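Local coordinates for protein oligogalacturonate-specific porin KdgM (PDB 4FQE) that forms a monomeric beta-barrel channel in the outer membrane of Dickeya dadantii that is specific for oligogalacturonides and is required for full virulence, at residues 6-11 with 207-212; 133-138 with 149-154; 143-148 with 179-184; 175-180 with 189-194. All coordinates share one frame; numbering follows the deposited sequence.

Contact 1: residues 6-11 with 207-212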
# COMPACT_ATOMS: atom_id res chain seq x y z
N ARG A 6 -3.43 7.57 8.52
CA ARG A 6 -4.62 6.83 8.11
C ARG A 6 -5.32 6.25 9.34
O ARG A 6 -4.66 5.72 10.24
CB ARG A 6 -4.26 5.71 7.11
CG ARG A 6 -5.47 5.04 6.47
CD ARG A 6 -5.07 3.97 5.44
NE ARG A 6 -4.60 2.75 6.11
CZ ARG A 6 -3.99 1.73 5.52
NH1 ARG A 6 -3.75 1.74 4.21
NH2 ARG A 6 -3.62 0.68 6.26
N HIS A 7 -6.64 6.34 9.36
CA HIS A 7 -7.50 5.73 10.38
C HIS A 7 -8.37 4.70 9.71
O HIS A 7 -8.94 4.95 8.63
CB HIS A 7 -8.36 6.79 11.06
CG HIS A 7 -9.20 6.27 12.21
ND1 HIS A 7 -8.72 6.12 13.44
CD2 HIS A 7 -10.53 5.86 12.26
CE1 HIS A 7 -9.66 5.64 14.26
NE2 HIS A 7 -10.79 5.49 13.54
N GLU A 8 -8.49 3.54 10.34
CA GLU A 8 -9.25 2.41 9.77
C GLU A 8 -10.24 1.91 10.80
O GLU A 8 -9.89 1.79 11.97
CB GLU A 8 -8.31 1.25 9.41
CG GLU A 8 -8.96 -0.05 8.91
CD GLU A 8 -7.94 -1.14 8.49
OE1 GLU A 8 -8.11 -2.32 8.87
OE2 GLU A 8 -6.95 -0.84 7.79
N MET A 9 -11.43 1.53 10.36
CA MET A 9 -12.43 0.88 11.21
C MET A 9 -13.16 -0.14 10.38
O MET A 9 -13.15 -0.05 9.17
CB MET A 9 -13.46 1.88 11.69
CG MET A 9 -12.92 2.95 12.59
SD MET A 9 -14.25 3.76 13.48
CE MET A 9 -13.28 4.72 14.64
N GLN A 10 -13.79 -1.13 11.01
CA GLN A 10 -14.66 -2.03 10.26
C GLN A 10 -16.11 -1.78 10.65
O GLN A 10 -16.48 -0.64 10.99
CB GLN A 10 -14.24 -3.49 10.43
CG GLN A 10 -12.80 -3.73 10.04
CD GLN A 10 -12.58 -5.02 9.27
OE1 GLN A 10 -13.51 -5.80 9.04
NE2 GLN A 10 -11.34 -5.25 8.86
N ASP A 11 -16.94 -2.81 10.55
CA ASP A 11 -18.29 -2.73 11.08
C ASP A 11 -18.85 -4.13 11.31
O ASP A 11 -18.15 -4.99 11.85
CB ASP A 11 -19.19 -1.88 10.17
CG ASP A 11 -19.53 -2.57 8.88
OD1 ASP A 11 -20.35 -1.99 8.11
OD2 ASP A 11 -19.00 -3.67 8.63
N ARG A 207 -14.46 -2.72 5.56
CA ARG A 207 -13.30 -2.05 6.12
C ARG A 207 -13.26 -0.66 5.52
O ARG A 207 -13.21 -0.50 4.29
CB ARG A 207 -12.02 -2.82 5.75
CG ARG A 207 -10.74 -2.15 6.22
CD ARG A 207 -9.52 -2.92 5.75
NE ARG A 207 -9.32 -2.76 4.30
CZ ARG A 207 -8.58 -3.57 3.55
NH1 ARG A 207 -7.99 -4.63 4.08
NH2 ARG A 207 -8.45 -3.33 2.26
N TYR A 208 -13.27 0.33 6.39
CA TYR A 208 -13.29 1.73 5.99
C TYR A 208 -12.01 2.39 6.44
O TYR A 208 -11.57 2.18 7.56
CB TYR A 208 -14.43 2.47 6.70
CG TYR A 208 -15.82 1.99 6.38
CD1 TYR A 208 -16.49 1.14 7.25
CD2 TYR A 208 -16.49 2.43 5.25
CE1 TYR A 208 -17.78 0.72 7.00
CE2 TYR A 208 -17.80 2.00 4.98
CZ TYR A 208 -18.42 1.13 5.86
OH TYR A 208 -19.71 0.69 5.62
N ARG A 209 -11.41 3.16 5.54
CA ARG A 209 -10.24 3.96 5.84
C ARG A 209 -10.43 5.39 5.39
O ARG A 209 -10.97 5.65 4.31
CB ARG A 209 -9.01 3.41 5.12
CG ARG A 209 -8.58 2.02 5.57
CD ARG A 209 -7.69 1.33 4.57
NE ARG A 209 -7.12 0.07 5.06
CZ ARG A 209 -6.40 -0.77 4.32
NH1 ARG A 209 -6.18 -0.55 3.03
NH2 ARG A 209 -5.89 -1.87 4.87
N VAL A 210 -9.96 6.31 6.22
CA VAL A 210 -9.78 7.68 5.78
C VAL A 210 -8.35 8.07 6.14
O VAL A 210 -7.81 7.67 7.18
CB VAL A 210 -10.78 8.63 6.45
CG1 VAL A 210 -12.16 8.36 5.88
CG2 VAL A 210 -10.71 8.52 7.99
N GLY A 211 -7.74 8.86 5.28
CA GLY A 211 -6.38 9.31 5.54
C GLY A 211 -6.04 10.55 4.76
O GLY A 211 -6.84 11.06 3.98
N VAL A 212 -4.82 11.02 4.97
CA VAL A 212 -4.28 12.11 4.21
C VAL A 212 -2.79 11.94 4.11
O VAL A 212 -2.13 11.50 5.07
CB VAL A 212 -4.64 13.48 4.81
CG1 VAL A 212 -4.10 13.59 6.23
CG2 VAL A 212 -4.13 14.61 3.90
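Arg209 and Glu8 face each other in a non-hydrogen-bonded antiparallel pair and are joined by a side-on salt bridge. Arg209 NE reaches Glu8 OE2 at 2.9 Å, and NH2 reaches the same oxygen at 3.3 Å. Both nitrogens come from one face of the carboxylate, NE 49° out of its plane, with the oxygen close to the guanidinium plane. The Arg6 guanidinium lies flat on that of Arg209, centres 3.7 Å apart and planes at 7°, and Arg207 NE lies over the opposite face. Glu8 probably offsets part of the charge of these arginines. Its OE1 comes to 3.5 Å from Arg207 CD. Arg209 NH1 is held by Glu191, and Arg207 NH2 by Asn175, so strand 186-195 and the strand beyond it position the cluster. Four backbone bonds, in the pairs His7-Val210 and Met9-Tyr208, fix the register; His7 N to Val210 O is nearly straight at 173°. Here the first and last strands close the barrel, strand 18-26 flanking strand 2-9 and strand 186-195 flanking strand 205-215.

Contact 2: residues 133-138 with 149-154. With C8E ((hydroxyethyloxy)tri(ethyloxy)octane), chain E; C8E ((hydroxyethyloxy)tri(ethyloxy)octane), chain I.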
# COMPACT_ATOMS: atom_id res chain seq x y z
N THR A 133 0.83 -13.16 -0.19
CA THR A 133 -0.23 -12.42 -0.86
C THR A 133 0.09 -12.13 -2.33
O THR A 133 1.24 -11.99 -2.71
CB THR A 133 -0.58 -11.12 -0.14
OG1 THR A 133 0.57 -10.27 -0.11
CG2 THR A 133 -1.02 -11.44 1.28
N LEU A 134 -0.98 -12.07 -3.13
CA LEU A 134 -0.89 -11.65 -4.51
C LEU A 134 -1.91 -10.51 -4.65
O LEU A 134 -3.12 -10.69 -4.40
CB LEU A 134 -1.19 -12.83 -5.44
CG LEU A 134 -0.80 -12.71 -6.92
CD1 LEU A 134 0.70 -12.57 -7.12
CD2 LEU A 134 -1.28 -13.93 -7.74
N THR A 135 -1.41 -9.34 -5.01
CA THR A 135 -2.18 -8.11 -4.99
C THR A 135 -2.15 -7.53 -6.39
O THR A 135 -1.08 -7.35 -6.97
CB THR A 135 -1.56 -7.10 -4.01
OG1 THR A 135 -1.43 -7.72 -2.73
CG2 THR A 135 -2.44 -5.86 -3.88
N GLY A 136 -3.31 -7.27 -6.95
CA GLY A 136 -3.36 -6.58 -8.23
C GLY A 136 -4.01 -5.25 -8.02
O GLY A 136 -4.89 -5.15 -7.16
N ASN A 137 -3.58 -4.26 -8.78
CA ASN A 137 -4.04 -2.89 -8.65
C ASN A 137 -4.34 -2.32 -10.03
O ASN A 137 -3.56 -2.51 -10.99
CB ASN A 137 -2.97 -2.03 -8.03
CG ASN A 137 -2.76 -2.34 -6.56
OD1 ASN A 137 -1.97 -3.20 -6.20
ND2 ASN A 137 -3.52 -1.66 -5.70
N ILE A 138 -5.45 -1.59 -10.12
CA ILE A 138 -5.75 -0.79 -11.30
C ILE A 138 -6.06 0.60 -10.81
O ILE A 138 -6.88 0.78 -9.89
CB ILE A 138 -6.98 -1.29 -12.07
CG1 ILE A 138 -6.86 -2.78 -12.35
CG2 ILE A 138 -7.18 -0.47 -13.35
CD1 ILE A 138 -8.02 -3.33 -13.16
N GLY A 149 -8.76 3.91 -7.49
CA GLY A 149 -7.99 2.67 -7.53
C GLY A 149 -8.77 1.46 -7.07
O GLY A 149 -9.46 1.53 -6.04
N TYR A 150 -8.70 0.37 -7.83
CA TYR A 150 -9.28 -0.91 -7.41
C TYR A 150 -8.10 -1.85 -7.10
O TYR A 150 -7.13 -1.88 -7.85
CB TYR A 150 -10.17 -1.54 -8.47
CG TYR A 150 -10.54 -3.00 -8.20
CD1 TYR A 150 -10.06 -4.01 -9.00
CD2 TYR A 150 -11.32 -3.36 -7.10
CE1 TYR A 150 -10.36 -5.35 -8.75
CE2 TYR A 150 -11.64 -4.69 -6.85
CZ TYR A 150 -11.16 -5.68 -7.69
OH TYR A 150 -11.46 -7.00 -7.49
N GLU A 151 -8.21 -2.58 -6.01
CA GLU A 151 -7.18 -3.49 -5.53
C GLU A 151 -7.86 -4.80 -5.18
O GLU A 151 -8.88 -4.83 -4.46
CB GLU A 151 -6.48 -2.93 -4.31
CG GLU A 151 -5.40 -3.86 -3.76
CD GLU A 151 -4.61 -3.23 -2.62
OE1 GLU A 151 -3.97 -2.19 -2.84
OE2 GLU A 151 -4.63 -3.83 -1.51
N LEU A 152 -7.33 -5.88 -5.74
CA LEU A 152 -7.81 -7.21 -5.48
C LEU A 152 -6.65 -7.90 -4.82
O LEU A 152 -5.54 -7.83 -5.33
CB LEU A 152 -8.18 -7.91 -6.80
CG LEU A 152 -8.59 -9.38 -6.77
CD1 LEU A 152 -9.73 -9.70 -5.82
CD2 LEU A 152 -8.99 -9.83 -8.17
N GLU A 153 -6.88 -8.53 -3.68
CA GLU A 153 -5.82 -9.18 -2.95
C GLU A 153 -6.20 -10.59 -2.57
O GLU A 153 -7.28 -10.85 -2.03
CB GLU A 153 -5.45 -8.36 -1.72
CG GLU A 153 -4.22 -8.88 -1.02
CD GLU A 153 -3.61 -7.85 -0.07
OE1 GLU A 153 -3.02 -6.85 -0.57
OE2 GLU A 153 -3.72 -8.05 1.17
N TYR A 154 -5.28 -11.51 -2.88
CA TYR A 154 -5.47 -12.91 -2.60
C TYR A 154 -4.41 -13.32 -1.59
O TYR A 154 -3.21 -13.18 -1.85
CB TYR A 154 -5.31 -13.70 -3.90
CG TYR A 154 -5.32 -15.19 -3.76
CD1 TYR A 154 -6.52 -15.91 -3.75
CD2 TYR A 154 -4.12 -15.89 -3.68
CE1 TYR A 154 -6.52 -17.30 -3.64
CE2 TYR A 154 -4.11 -17.27 -3.56
CZ TYR A 154 -5.30 -17.98 -3.55
OH TYR A 154 -5.25 -19.36 -3.44
C1 C8E E . 5.05 -8.54 -12.65
C2 C8E E . 6.11 -9.47 -12.09
C3 C8E E . 5.90 -9.76 -10.60
C4 C8E E . 4.55 -10.41 -10.33
C5 C8E E . 4.67 -11.71 -9.54
C6 C8E E . 5.33 -12.82 -10.36
C7 C8E E . 4.76 -14.24 -10.17
C8 C8E E . 3.42 -14.36 -9.45
O9 C8E E . 3.03 -15.73 -9.29
C10 C8E E . 1.75 -15.91 -8.67
C11 C8E E . 1.77 -17.03 -7.63
O12 C8E E . 0.48 -17.64 -7.56
C13 C8E E . 0.31 -18.73 -8.48
C14 C8E E . -1.14 -18.90 -8.94
O15 C8E E . -1.75 -17.63 -9.26
C16 C8E E . -3.10 -17.56 -8.79
C17 C8E E . -3.79 -16.28 -9.26
O18 C8E E . -4.92 -15.98 -8.42
C19 C8E E . -5.99 -16.93 -8.51
C20 C8E E . -5.97 -17.86 -7.30
O21 C8E E . -5.89 -19.24 -7.67
C1 C8E I . -10.66 2.61 -14.41
C2 C8E I . -10.76 1.42 -13.48
C3 C8E I . -10.47 1.76 -12.01
C4 C8E I . -11.74 2.08 -11.22
C5 C8E I . -12.35 0.87 -10.51
C6 C8E I . -13.13 1.28 -9.26
C7 C8E I . -14.43 0.50 -9.06
C8 C8E I . -14.16 -1.00 -8.97
O9 C8E I . -15.17 -1.65 -8.19
C10 C8E I . -14.98 -3.06 -8.07
C11 C8E I . -14.94 -3.39 -6.59
O12 C8E I . -15.72 -4.55 -6.32
C13 C8E I . -16.10 -4.58 -4.95
C14 C8E I . -16.89 -5.85 -4.69
O15 C8E I . -17.44 -5.78 -3.37
C16 C8E I . -17.40 -7.05 -2.72
C17 C8E I . -18.81 -7.50 -2.42
O18 C8E I . -18.74 -8.45 -1.35
C19 C8E I . -20.04 -8.89 -0.94
C20 C8E I . -20.53 -8.01 0.20
O21 C8E I . -20.22 -8.61 1.47
O HOH W 1 -5.33 0.40 -6.80
O HOH W 2 -0.77 -2.71 -3.46
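Leu134, Gly136 and Ile138 pair with Tyr154, Leu152 and Tyr150 through six backbone hydrogen bonds, two to each pair, the strand axes running antiparallel at 168° and approaching to 4.6 Å. Between these pairs lie non-hydrogen-bonded ones whose polar side chains meet on one face. Asn137 ND2 gives a hydrogen bond to Glu151 OE1 at 2.9 Å, arriving on the anti side, a little out of the carboxylate plane. The two chains lie side by side, amide and carboxylate planes 80° apart. Water 2 donates to both Asn137 OD1 and Glu151 OE1.

In the next non-hydrogen-bonded pair, Thr135 OG1 donates to Glu153 OE1 at 2.8 Å from above the carboxylate plane, and is also bonded to Arg110 of strand 105-116. With Thr135 OG1 beside the backbone N (chi1 -55°), its CG2 falls anti to that nitrogen and comes to 3.6 Å from Glu151 CG. This is a beta hairpin of the porin barrel, whose strand alternation separates that polar row from Leu134, Ile138, Tyr150, Leu152 and Tyr154.

Detergent lies against this second face, as expected of a membrane-facing surface. The chain E molecule places C20 over a face of the Tyr154 ring, 3.7 Å from CE1, and C10 at 3.7 Å from Leu134 CD2. Detergent of chain I brings C11 to 3.6 Å from Tyr150 CE2; the hydroxyl of that tyrosine is hydrogen-bonded to His174.

Contact 3: residues 143-148 with 179-184. With C8E ((hydroxyethyloxy)tri(ethyloxy)octane), chain I.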
# COMPACT_ATOMS: atom_id res chain seq x y z
N LEU A 143 -9.41 14.17 -14.24
CA LEU A 143 -9.58 15.58 -13.85
C LEU A 143 -8.32 16.12 -13.16
O LEU A 143 -8.39 16.93 -12.24
CB LEU A 143 -10.81 15.76 -12.95
CG LEU A 143 -12.15 15.67 -13.66
CD1 LEU A 143 -13.28 15.89 -12.68
CD2 LEU A 143 -12.22 16.65 -14.82
N LYS A 144 -7.17 15.66 -13.65
CA LYS A 144 -5.86 16.01 -13.13
C LYS A 144 -5.63 15.51 -11.70
O LYS A 144 -4.65 14.85 -11.46
CB LYS A 144 -5.59 17.52 -13.25
CG LYS A 144 -5.10 18.01 -14.61
CD LYS A 144 -5.34 17.04 -15.77
CE LYS A 144 -4.74 17.56 -17.07
NZ LYS A 144 -4.82 16.56 -18.19
N ASP A 145 -6.54 15.79 -10.77
CA ASP A 145 -6.23 15.65 -9.33
C ASP A 145 -6.87 14.46 -8.61
O ASP A 145 -6.53 14.19 -7.44
CB ASP A 145 -6.64 16.93 -8.62
CG ASP A 145 -5.93 18.14 -9.18
OD1 ASP A 145 -4.76 18.02 -9.56
OD2 ASP A 145 -6.53 19.22 -9.24
N TYR A 146 -7.81 13.79 -9.27
CA TYR A 146 -8.41 12.58 -8.71
C TYR A 146 -7.75 11.28 -9.14
O TYR A 146 -7.32 11.13 -10.30
CB TYR A 146 -9.88 12.50 -9.07
CG TYR A 146 -10.70 13.54 -8.43
CD1 TYR A 146 -11.24 13.34 -7.16
CD2 TYR A 146 -10.93 14.75 -9.07
CE1 TYR A 146 -12.00 14.31 -6.56
CE2 TYR A 146 -11.71 15.72 -8.47
CZ TYR A 146 -12.25 15.50 -7.22
OH TYR A 146 -13.01 16.46 -6.62
N THR A 147 -7.71 10.32 -8.22
CA THR A 147 -7.34 8.97 -8.58
C THR A 147 -8.34 8.01 -7.99
O THR A 147 -8.64 8.05 -6.78
CB THR A 147 -5.93 8.62 -8.08
OG1 THR A 147 -5.00 9.55 -8.63
CG2 THR A 147 -5.54 7.19 -8.48
N ILE A 148 -8.87 7.12 -8.84
CA ILE A 148 -9.68 6.00 -8.34
C ILE A 148 -8.85 4.72 -8.54
O ILE A 148 -8.31 4.48 -9.64
CB ILE A 148 -11.07 5.94 -9.01
CG1 ILE A 148 -11.99 4.87 -8.37
CG2 ILE A 148 -10.96 5.68 -10.51
CD1 ILE A 148 -12.76 5.27 -7.12
N SER A 179 -8.67 9.15 -4.09
CA SER A 179 -7.79 10.17 -3.56
C SER A 179 -7.96 11.47 -4.36
O SER A 179 -8.28 11.45 -5.54
CB SER A 179 -6.33 9.64 -3.56
OG SER A 179 -5.70 9.84 -4.80
N TYR A 180 -7.70 12.60 -3.71
CA TYR A 180 -7.79 13.89 -4.33
C TYR A 180 -6.59 14.75 -3.91
O TYR A 180 -6.36 14.99 -2.71
CB TYR A 180 -9.11 14.57 -3.95
CG TYR A 180 -9.27 15.97 -4.51
CD1 TYR A 180 -9.33 16.20 -5.87
CD2 TYR A 180 -9.39 17.07 -3.66
CE1 TYR A 180 -9.49 17.48 -6.38
CE2 TYR A 180 -9.52 18.34 -4.16
CZ TYR A 180 -9.58 18.53 -5.53
OH TYR A 180 -9.73 19.80 -6.02
N LYS A 181 -5.82 15.16 -4.90
CA LYS A 181 -4.70 16.06 -4.73
C LYS A 181 -5.28 17.47 -4.56
O LYS A 181 -5.54 18.18 -5.52
CB LYS A 181 -3.76 15.95 -5.96
CG LYS A 181 -2.49 16.75 -5.84
CD LYS A 181 -1.62 16.65 -7.08
CE LYS A 181 -0.65 17.82 -7.21
NZ LYS A 181 -0.83 18.47 -8.54
N TRP A 182 -5.50 17.83 -3.29
CA TRP A 182 -6.12 19.08 -2.92
C TRP A 182 -5.23 20.25 -3.23
O TRP A 182 -5.68 21.29 -3.74
CB TRP A 182 -6.54 19.00 -1.43
CG TRP A 182 -7.15 20.27 -0.90
CD1 TRP A 182 -8.50 20.67 -0.94
CD2 TRP A 182 -6.46 21.37 -0.21
NE1 TRP A 182 -8.66 21.89 -0.35
CE2 TRP A 182 -7.49 22.36 0.11
CE3 TRP A 182 -5.14 21.61 0.19
CZ2 TRP A 182 -7.18 23.55 0.79
CZ3 TRP A 182 -4.86 22.80 0.87
CH2 TRP A 182 -5.86 23.75 1.14
N ASP A 183 -3.95 20.11 -2.95
CA ASP A 183 -2.93 21.00 -3.49
C ASP A 183 -1.60 20.28 -3.59
O ASP A 183 -1.55 19.07 -3.44
CB ASP A 183 -2.87 22.32 -2.72
CG ASP A 183 -2.13 22.22 -1.37
OD1 ASP A 183 -1.71 21.11 -0.95
OD2 ASP A 183 -2.01 23.31 -0.73
N LYS A 184 -0.53 21.04 -3.84
CA LYS A 184 0.83 20.52 -4.04
C LYS A 184 1.30 19.63 -2.85
O LYS A 184 2.11 18.70 -3.02
CB LYS A 184 1.80 21.72 -4.23
CG LYS A 184 1.42 22.73 -5.34
CD LYS A 184 1.00 24.14 -4.87
CE LYS A 184 -0.42 24.26 -4.30
NZ LYS A 184 -1.07 25.62 -4.31
C1 C8E I . -10.66 2.61 -14.41
C2 C8E I . -10.76 1.42 -13.48
C3 C8E I . -10.47 1.76 -12.01
C4 C8E I . -11.74 2.08 -11.22
C5 C8E I . -12.35 0.87 -10.51
C6 C8E I . -13.13 1.28 -9.26
C7 C8E I . -14.43 0.50 -9.06
C8 C8E I . -14.16 -1.00 -8.97
O9 C8E I . -15.17 -1.65 -8.19
C10 C8E I . -14.98 -3.06 -8.07
C11 C8E I . -14.94 -3.39 -6.59
O12 C8E I . -15.72 -4.55 -6.32
C13 C8E I . -16.10 -4.58 -4.95
C14 C8E I . -16.89 -5.85 -4.69
O15 C8E I . -17.44 -5.78 -3.37
C16 C8E I . -17.40 -7.05 -2.72
C17 C8E I . -18.81 -7.50 -2.42
O18 C8E I . -18.74 -8.45 -1.35
C19 C8E I . -20.04 -8.89 -0.94
C20 C8E I . -20.53 -8.01 0.20
O21 C8E I . -20.22 -8.61 1.47
O HOH W 3 -5.09 11.74 -6.44
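Asp145 O is gripped by two groups: Lys181 N donates to it at 2.8 Å with a nearly straight N-H...O angle of 175°, and water 3 donates at 3.0 Å. The same water lies 2.6 Å from Ser179 OG and is also hydrogen-bonded to Thr147 OG1, so it links the loop carbonyl to the side chains of the hydrogen-bonded pair Thr147-Ser179. These two are bonded in both directions through their backbones, with Ser179 N to Thr147 O at 2.9 Å. Ser179 OG sits between its backbone N and carbonyl carbon (chi1 85°), and it approaches Thr147 CB to 3.5 Å.

On the other face, the rings of Tyr146 and Tyr180 overlap obliquely, centroids 4.4 Å apart and planes at 32°. Tyr180 CD1 lies over the middle of the Tyr146 ring, 3.3 Å from its CZ. Tyr146 OH in turn stands above the rim of the Tyr180 ring. Asp145 CB also touches this ring, 3.7 Å from Tyr180 CE1. The carboxylate and the ammonium of Lys181 come near each other without forming a salt bridge.

Pairing stops here, where strand 146-157 leaves one turn and strand 171-180 enters another, at one end of the barrel wall. Phe142 of strand 131-142 meets the Tyr146 ring, and Thr141 of that strand bonds Thr147 OG1; on the far side, Tyr180 is backbone-bonded to Pro188 of strand 186-195.

Contact 4: residues 175-180 with 189-194. With C8E ((hydroxyethyloxy)tri(ethyloxy)octane), chain I.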
# COMPACT_ATOMS: atom_id res chain seq x y z
N ASN A 175 -10.82 -3.86 -2.66
CA ASN A 175 -10.69 -2.53 -2.11
C ASN A 175 -10.79 -1.45 -3.17
O ASN A 175 -10.25 -1.60 -4.29
CB ASN A 175 -9.38 -2.42 -1.33
CG ASN A 175 -9.38 -1.27 -0.34
OD1 ASN A 175 -10.05 -1.34 0.69
ND2 ASN A 175 -8.55 -0.27 -0.59
N VAL A 176 -11.54 -0.39 -2.84
CA VAL A 176 -11.62 0.81 -3.67
C VAL A 176 -11.13 2.05 -2.91
O VAL A 176 -11.59 2.35 -1.80
CB VAL A 176 -13.06 1.04 -4.13
CG1 VAL A 176 -13.13 2.24 -5.05
CG2 VAL A 176 -13.62 -0.21 -4.80
N LYS A 177 -10.22 2.78 -3.52
CA LYS A 177 -9.62 3.95 -2.90
C LYS A 177 -9.87 5.12 -3.83
O LYS A 177 -9.73 5.00 -5.07
CB LYS A 177 -8.11 3.78 -2.74
CG LYS A 177 -7.37 4.98 -2.14
CD LYS A 177 -5.86 4.70 -2.02
CE LYS A 177 -5.11 5.57 -1.02
NZ LYS A 177 -3.61 5.40 -1.06
N LEU A 178 -10.27 6.25 -3.25
CA LEU A 178 -10.42 7.47 -4.00
C LEU A 178 -9.58 8.56 -3.34
O LEU A 178 -9.75 8.85 -2.16
CB LEU A 178 -11.92 7.86 -4.04
CG LEU A 178 -12.26 9.21 -4.65
CD1 LEU A 178 -11.93 9.22 -6.15
CD2 LEU A 178 -13.73 9.53 -4.43
N SER A 179 -8.67 9.15 -4.09
CA SER A 179 -7.79 10.17 -3.56
C SER A 179 -7.96 11.47 -4.36
O SER A 179 -8.28 11.45 -5.54
CB SER A 179 -6.33 9.64 -3.56
OG SER A 179 -5.70 9.84 -4.80
N TYR A 180 -7.70 12.60 -3.71
CA TYR A 180 -7.79 13.89 -4.33
C TYR A 180 -6.59 14.75 -3.91
O TYR A 180 -6.36 14.99 -2.71
CB TYR A 180 -9.11 14.57 -3.95
CG TYR A 180 -9.27 15.97 -4.51
CD1 TYR A 180 -9.33 16.20 -5.87
CD2 TYR A 180 -9.39 17.07 -3.66
CE1 TYR A 180 -9.49 17.48 -6.38
CE2 TYR A 180 -9.52 18.34 -4.16
CZ TYR A 180 -9.58 18.53 -5.53
OH TYR A 180 -9.73 19.80 -6.02
N TYR A 189 -7.76 11.12 1.18
CA TYR A 189 -8.32 9.96 0.56
C TYR A 189 -9.21 9.13 1.46
O TYR A 189 -9.15 9.22 2.66
CB TYR A 189 -7.20 9.10 -0.01
CG TYR A 189 -6.28 8.51 1.05
CD1 TYR A 189 -5.11 9.16 1.43
CD2 TYR A 189 -6.58 7.31 1.64
CE1 TYR A 189 -4.27 8.60 2.39
CE2 TYR A 189 -5.77 6.75 2.61
CZ TYR A 189 -4.61 7.38 2.98
OH TYR A 189 -3.82 6.77 3.98
N VAL A 190 -10.03 8.32 0.82
CA VAL A 190 -10.94 7.40 1.46
C VAL A 190 -10.85 6.04 0.77
O VAL A 190 -10.53 5.94 -0.43
CB VAL A 190 -12.40 7.91 1.45
CG1 VAL A 190 -12.95 8.12 0.04
CG2 VAL A 190 -13.29 6.92 2.18
N GLU A 191 -11.07 4.97 1.54
CA GLU A 191 -11.10 3.62 0.99
C GLU A 191 -12.23 2.86 1.59
O GLU A 191 -12.54 3.03 2.76
CB GLU A 191 -9.80 2.84 1.29
CG GLU A 191 -8.52 3.61 1.01
CD GLU A 191 -7.27 2.87 1.45
OE1 GLU A 191 -7.15 1.64 1.15
OE2 GLU A 191 -6.39 3.53 2.07
N VAL A 192 -12.85 2.02 0.78
CA VAL A 192 -13.88 1.11 1.26
C VAL A 192 -13.55 -0.24 0.70
O VAL A 192 -13.32 -0.39 -0.53
CB VAL A 192 -15.28 1.52 0.82
CG1 VAL A 192 -16.34 0.62 1.45
CG2 VAL A 192 -15.48 2.98 1.19
N GLY A 193 -13.49 -1.23 1.57
CA GLY A 193 -13.17 -2.58 1.14
C GLY A 193 -14.05 -3.64 1.73
O GLY A 193 -14.70 -3.43 2.73
N ASN A 194 -14.06 -4.78 1.08
CA ASN A 194 -14.72 -5.95 1.63
C ASN A 194 -13.70 -7.03 1.86
O ASN A 194 -12.93 -7.41 0.97
CB ASN A 194 -15.84 -6.47 0.74
CG ASN A 194 -17.08 -5.60 0.78
OD1 ASN A 194 -17.60 -5.25 -0.27
ND2 ASN A 194 -17.58 -5.28 1.98
C1 C8E I . -10.66 2.61 -14.41
C2 C8E I . -10.76 1.42 -13.48
C3 C8E I . -10.47 1.76 -12.01
C4 C8E I . -11.74 2.08 -11.22
C5 C8E I . -12.35 0.87 -10.51
C6 C8E I . -13.13 1.28 -9.26
C7 C8E I . -14.43 0.50 -9.06
C8 C8E I . -14.16 -1.00 -8.97
O9 C8E I . -15.17 -1.65 -8.19
C10 C8E I . -14.98 -3.06 -8.07
C11 C8E I . -14.94 -3.39 -6.59
O12 C8E I . -15.72 -4.55 -6.32
C13 C8E I . -16.10 -4.58 -4.95
C14 C8E I . -16.89 -5.85 -4.69
O15 C8E I . -17.44 -5.78 -3.37
C16 C8E I . -17.40 -7.05 -2.72
C17 C8E I . -18.81 -7.50 -2.42
O18 C8E I . -18.74 -8.45 -1.35
C19 C8E I . -20.04 -8.89 -0.94
C20 C8E I . -20.53 -8.01 0.20
O21 C8E I . -20.22 -8.61 1.47
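The beta hairpin formed by strands 171-180 and 186-195 is held along this contact by four backbone hydrogen bonds, in the pairs Val176-Val192 and Leu178-Val190. The strand axes run at 171° and approach to 4.7 Å. In the non-hydrogen-bonded pairs the side chains of Asn175, Lys177, Tyr189 and Glu191 share one face. Asn175 ND2 donates to the anti lone pair of Glu191 OE1 at 2.9 Å, bent to 147° at the hydrogen, with amide and carboxylate planes steeply inclined. Lys177 runs fully extended alongside Glu191, CG to CG 3.6 Å, and then passes over the Tyr189 ring. Its CE makes a CH-pi contact 3.9 Å from the ring centroid. The ammonium NZ lies almost on the ring normal at 4.4 Å, a cation-pi interaction. The Tyr189 ring is placed beneath the lysine with CG between the backbone N and the carbonyl carbon (chi1 65°). The valines and Leu178 occupy the reverse face, where Val176 CG2 meets C11 of the chain I detergent at 3.9 Å. Tyr189 is backbone-bonded to Gly211 of strand 205-215, Asp4 of strand 2-9 holds its OH, and strand 146-157 is bonded along the other edge through Glu151 and Gly149.

In the fold
From the N terminus, residues 6-11 on the first strand are joined by contact 1, across nearly the whole chain, to 207-212 on the last, closing the barrel; the other three contacts are nested within that loop. Contact 2 closes a local hairpin of strands 131-142 and 146-157. Contact 3 joins 146-157 to 171-180 and crosses contact 2, because its first segment lies between the segments of that hairpin. Contact 4 follows contact 2 in series, shares Ser179 and Tyr180 with contact 3, and ties 171-180 to 186-195. Backbone bonds from Gly193 and Tyr189 to strand 205-215 then lead back to contact 1, about 9 Å away between centres.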